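Local coordinates for protein 4-hydroxy-3-methylbut-2-enyl diphosphate reductase, apicoplast (Plasmodium falciparum, PDB 4N7B) that reduces (E)-4-hydroxy-3-methylbut-2-enyl diphosphate to isopentenyl and dimethylallyl diphosphate with an iron-sulfur cluster, the last step of the MEP pathway of isoprenoid synthesis, at residues I221-G233 against Y414-I426. Residues are numbered along the deposited sequence; the frame is centred on the assembly and turned at random.
With F3S (Fe3-s4 cluster), chain B.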
# COMPACT_ATOMS: atom_id res chain seq x y z
N ILE A 221 -21.08 -20.79 3.61
CA ILE A 221 -21.25 -19.36 3.42
C ILE A 221 -19.97 -18.68 2.97
O ILE A 221 -18.89 -18.93 3.52
CB ILE A 221 -21.68 -18.67 4.71
CG1 ILE A 221 -22.99 -19.25 5.21
CG2 ILE A 221 -21.82 -17.16 4.47
CD1 ILE A 221 -23.37 -18.70 6.56
N LEU A 222 -20.11 -17.81 1.98
CA LEU A 222 -19.01 -16.94 1.57
C LEU A 222 -19.30 -15.52 2.00
O LEU A 222 -20.28 -14.88 1.56
CB LEU A 222 -18.82 -17.01 0.06
CG LEU A 222 -17.77 -16.06 -0.51
CD1 LEU A 222 -16.39 -16.54 -0.19
CD2 LEU A 222 -17.96 -15.92 -2.00
N TYR A 223 -18.48 -15.01 2.91
CA TYR A 223 -18.63 -13.65 3.38
C TYR A 223 -17.77 -12.77 2.50
O TYR A 223 -16.53 -12.80 2.58
CB TYR A 223 -18.17 -13.54 4.82
CG TYR A 223 -19.06 -14.23 5.82
CD1 TYR A 223 -20.24 -13.64 6.25
CD2 TYR A 223 -18.70 -15.46 6.37
CE1 TYR A 223 -21.05 -14.25 7.18
CE2 TYR A 223 -19.51 -16.08 7.31
CZ TYR A 223 -20.69 -15.47 7.71
OH TYR A 223 -21.50 -16.06 8.63
N LEU A 224 -18.42 -12.02 1.63
CA LEU A 224 -17.75 -11.06 0.79
C LEU A 224 -17.64 -9.76 1.56
O LEU A 224 -18.65 -9.14 1.94
CB LEU A 224 -18.52 -10.84 -0.52
CG LEU A 224 -17.93 -9.79 -1.46
CD1 LEU A 224 -16.52 -10.21 -1.93
CD2 LEU A 224 -18.87 -9.60 -2.66
N ILE A 225 -16.41 -9.36 1.81
CA ILE A 225 -16.15 -8.30 2.77
C ILE A 225 -15.99 -6.94 2.10
O ILE A 225 -15.40 -6.82 1.03
CB ILE A 225 -14.88 -8.60 3.56
CG1 ILE A 225 -15.08 -9.88 4.37
CG2 ILE A 225 -14.55 -7.47 4.48
CD1 ILE A 225 -13.82 -10.49 4.94
N ASN A 226 -16.49 -5.93 2.79
CA ASN A 226 -16.33 -4.56 2.38
C ASN A 226 -16.01 -3.81 3.66
O ASN A 226 -16.61 -4.08 4.70
CB ASN A 226 -17.67 -4.08 1.76
CG ASN A 226 -17.53 -2.80 0.99
OD1 ASN A 226 -16.76 -2.73 0.02
ND2 ASN A 226 -18.30 -1.78 1.38
N PRO A 227 -15.07 -2.88 3.62
CA PRO A 227 -14.26 -2.49 2.46
C PRO A 227 -13.15 -3.47 2.10
O PRO A 227 -12.65 -4.23 2.95
CB PRO A 227 -13.65 -1.16 2.90
CG PRO A 227 -13.58 -1.26 4.37
CD PRO A 227 -14.81 -2.02 4.78
N ARG A 228 -12.77 -3.42 0.83
CA ARG A 228 -11.73 -4.25 0.27
C ARG A 228 -11.26 -3.57 -0.99
O ARG A 228 -11.87 -2.60 -1.43
CB ARG A 228 -12.29 -5.62 -0.14
CG ARG A 228 -13.39 -5.52 -1.24
CD ARG A 228 -13.83 -6.92 -1.70
NE ARG A 228 -14.75 -6.87 -2.82
CZ ARG A 228 -16.06 -6.67 -2.70
NH1 ARG A 228 -16.61 -6.54 -1.51
NH2 ARG A 228 -16.84 -6.61 -3.77
N GLY A 229 -10.21 -4.12 -1.61
CA GLY A 229 -9.87 -3.69 -2.96
C GLY A 229 -9.34 -2.26 -3.03
O GLY A 229 -8.91 -1.69 -2.02
N PHE A 230 -9.37 -1.70 -4.24
CA PHE A 230 -8.71 -0.42 -4.53
C PHE A 230 -8.93 0.63 -3.44
O PHE A 230 -10.06 0.90 -3.03
CB PHE A 230 -9.19 0.15 -5.87
CG PHE A 230 -8.49 -0.42 -7.09
CD1 PHE A 230 -7.63 -1.50 -6.99
CD2 PHE A 230 -8.69 0.14 -8.35
CE1 PHE A 230 -6.99 -2.01 -8.10
CE2 PHE A 230 -8.06 -0.36 -9.47
CZ PHE A 230 -7.21 -1.44 -9.35
N CYS A 231 -7.84 1.24 -2.99
CA CYS A 231 -7.92 2.44 -2.18
C CYS A 231 -7.86 3.62 -3.14
O CYS A 231 -7.69 3.44 -4.36
CB CYS A 231 -6.73 2.48 -1.21
SG CYS A 231 -5.17 2.59 -2.10
N LYS A 232 -7.98 4.82 -2.61
CA LYS A 232 -7.92 6.00 -3.46
C LYS A 232 -6.51 6.30 -3.97
O LYS A 232 -6.35 6.85 -5.07
CB LYS A 232 -8.48 7.19 -2.69
CG LYS A 232 -8.69 8.45 -3.55
CD LYS A 232 -9.69 8.21 -4.67
CE LYS A 232 -9.98 9.50 -5.45
NZ LYS A 232 -10.90 9.25 -6.59
N GLY A 233 -5.47 5.96 -3.21
CA GLY A 233 -4.12 6.23 -3.66
C GLY A 233 -3.83 5.42 -4.90
O GLY A 233 -3.19 5.87 -5.86
N TYR A 414 -5.96 5.01 6.21
CA TYR A 414 -7.34 4.66 6.43
C TYR A 414 -7.65 3.33 5.75
O TYR A 414 -8.43 2.52 6.26
CB TYR A 414 -8.27 5.81 5.91
CG TYR A 414 -8.41 5.76 4.42
CD1 TYR A 414 -7.39 6.22 3.59
CD2 TYR A 414 -9.53 5.18 3.83
CE1 TYR A 414 -7.50 6.12 2.21
CE2 TYR A 414 -9.65 5.08 2.47
CZ TYR A 414 -8.64 5.55 1.66
OH TYR A 414 -8.78 5.44 0.31
N ALA A 415 -7.03 3.08 4.59
CA ALA A 415 -7.38 1.90 3.79
C ALA A 415 -6.85 0.63 4.43
O ALA A 415 -7.53 -0.40 4.46
CB ALA A 415 -6.86 2.03 2.36
N THR A 416 -5.64 0.71 4.95
CA THR A 416 -5.01 -0.41 5.66
C THR A 416 -5.81 -0.73 6.93
O THR A 416 -6.24 -1.87 7.18
CB THR A 416 -3.59 -0.01 5.99
OG1 THR A 416 -2.87 0.18 4.76
CG2 THR A 416 -2.90 -1.07 6.83
N THR A 417 -6.08 0.30 7.71
CA THR A 417 -6.85 0.16 8.94
C THR A 417 -8.23 -0.45 8.65
O THR A 417 -8.67 -1.40 9.29
CB THR A 417 -7.08 1.55 9.59
OG1 THR A 417 -5.83 2.09 10.01
CG2 THR A 417 -8.03 1.47 10.77
N ASN A 418 -8.91 0.11 7.67
CA ASN A 418 -10.25 -0.32 7.36
C ASN A 418 -10.29 -1.75 6.86
O ASN A 418 -11.18 -2.52 7.23
CB ASN A 418 -10.86 0.59 6.29
CG ASN A 418 -11.22 1.96 6.82
OD1 ASN A 418 -11.20 2.21 8.02
ND2 ASN A 418 -11.60 2.85 5.91
N ARG A 419 -9.37 -2.12 5.98
CA ARG A 419 -9.42 -3.48 5.45
C ARG A 419 -9.09 -4.53 6.52
O ARG A 419 -9.76 -5.56 6.59
CB ARG A 419 -8.52 -3.62 4.23
CG ARG A 419 -9.22 -3.14 2.96
CD ARG A 419 -8.29 -2.37 2.06
NE ARG A 419 -9.04 -1.71 1.01
CZ ARG A 419 -9.69 -0.56 1.17
NH1 ARG A 419 -9.67 0.08 2.34
NH2 ARG A 419 -10.36 -0.04 0.15
N GLN A 420 -8.07 -4.29 7.35
CA GLN A 420 -7.74 -5.21 8.45
C GLN A 420 -8.86 -5.26 9.47
O GLN A 420 -9.24 -6.33 9.94
CB GLN A 420 -6.43 -4.80 9.15
CG GLN A 420 -5.19 -5.09 8.33
CD GLN A 420 -3.92 -4.53 8.97
OE1 GLN A 420 -3.82 -4.42 10.19
NE2 GLN A 420 -2.95 -4.15 8.14
N THR A 421 -9.41 -4.11 9.81
CA THR A 421 -10.45 -4.05 10.83
C THR A 421 -11.68 -4.88 10.41
O THR A 421 -12.23 -5.65 11.22
CB THR A 421 -10.87 -2.60 11.14
OG1 THR A 421 -9.74 -1.89 11.67
CG2 THR A 421 -12.02 -2.57 12.15
N ALA A 422 -12.08 -4.77 9.16
CA ALA A 422 -13.28 -5.47 8.71
C ALA A 422 -13.02 -6.98 8.68
O ALA A 422 -13.83 -7.77 9.16
CB ALA A 422 -13.68 -4.97 7.35
N LEU A 423 -11.88 -7.37 8.14
CA LEU A 423 -11.51 -8.78 8.08
C LEU A 423 -11.40 -9.38 9.50
O LEU A 423 -11.89 -10.49 9.77
CB LEU A 423 -10.18 -8.93 7.35
CG LEU A 423 -9.55 -10.33 7.40
CD1 LEU A 423 -10.48 -11.34 6.74
CD2 LEU A 423 -8.16 -10.34 6.74
N ASN A 424 -10.77 -8.63 10.40
CA ASN A 424 -10.60 -9.09 11.78
C ASN A 424 -11.92 -9.40 12.47
O ASN A 424 -12.00 -10.33 13.27
CB ASN A 424 -9.84 -8.06 12.61
CG ASN A 424 -8.38 -7.98 12.23
OD1 ASN A 424 -7.85 -8.88 11.60
ND2 ASN A 424 -7.72 -6.90 12.63
N LYS A 425 -12.95 -8.60 12.16
CA LYS A 425 -14.27 -8.76 12.79
C LYS A 425 -14.98 -10.03 12.36
O LYS A 425 -15.64 -10.68 13.17
CB LYS A 425 -15.19 -7.60 12.43
CG LYS A 425 -15.41 -6.62 13.54
CD LYS A 425 -16.03 -5.34 13.01
CE LYS A 425 -15.47 -4.12 13.70
NZ LYS A 425 -16.06 -2.87 13.15
N ILE A 426 -14.84 -10.38 11.09
CA ILE A 426 -15.56 -11.51 10.53
C ILE A 426 -14.74 -12.81 10.46
O ILE A 426 -15.33 -13.88 10.56
CB ILE A 426 -16.14 -11.19 9.11
CG1 ILE A 426 -17.07 -12.30 8.64
CG2 ILE A 426 -15.03 -11.06 8.11
CD1 ILE A 426 -18.23 -12.59 9.59
FE1 F3S B . -3.52 3.21 -0.62
FE3 F3S B . -2.23 5.50 -0.01
FE4 F3S B . -2.86 3.69 1.88
S1 F3S B . -1.79 4.09 -1.64
S2 F3S B . -2.83 1.70 0.87
S3 F3S B . -4.24 4.90 0.64
S4 F3S B . -1.02 4.88 1.75
O HOH W 1 -11.05 -6.23 4.22
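R419 reaches from helix 414-426 to the loop after strand 221-226 and grips the carbonyl of G229 side-on. NE lies 3.0 Å from G229 O, in the carbonyl plane and on a lone pair. NH2 of R419 comes to the same oxygen from above that plane, and also makes a weak bond to R228 O. R419 bends at chi2 (140°), and its NE and NH2 both turn to G229 O. P227 CB and R228 N lie over one face of the guanidinium, toward the rim. On the helix side, R419 NH1 bonds A415 O at 3.1 Å; E515 forms a salt bridge to the same nitrogen. One water bridges P227 O and R419 O. P227, after a cis peptide bond, touches N418 CB with its CG, the two side chains crossing at about a right angle.

Towards the cluster, K232 N donates a nearly straight hydrogen bond (165°) to Y414 OH, 3.1 Å away and near the ring plane. C231 SG binds FE1 of the 3Fe-4S cluster at 2.3 Å, while C231 CB packs on A415 CB. This form arises when the 4Fe-4S cluster, also bound by C231, degrades in oxygen. C231 is also the N-cap of helix 232-247.

At the far end the contact is apolar. I426 puts CD1 over the centre of the Y223 ring, 4.0 Å from the centroid, in a CH-pi contact; I221 CG2 covers the opposite face. I426 CG2 presses tightly on I225 CD1 (3.4 Å), and L423 CD1 touches that same methyl. A422 CB meets I225 CG2.

The R419 and Y414 bonds probably hold the loop and helix start around C231, while apolar packing seats the helix against the parallel sheet.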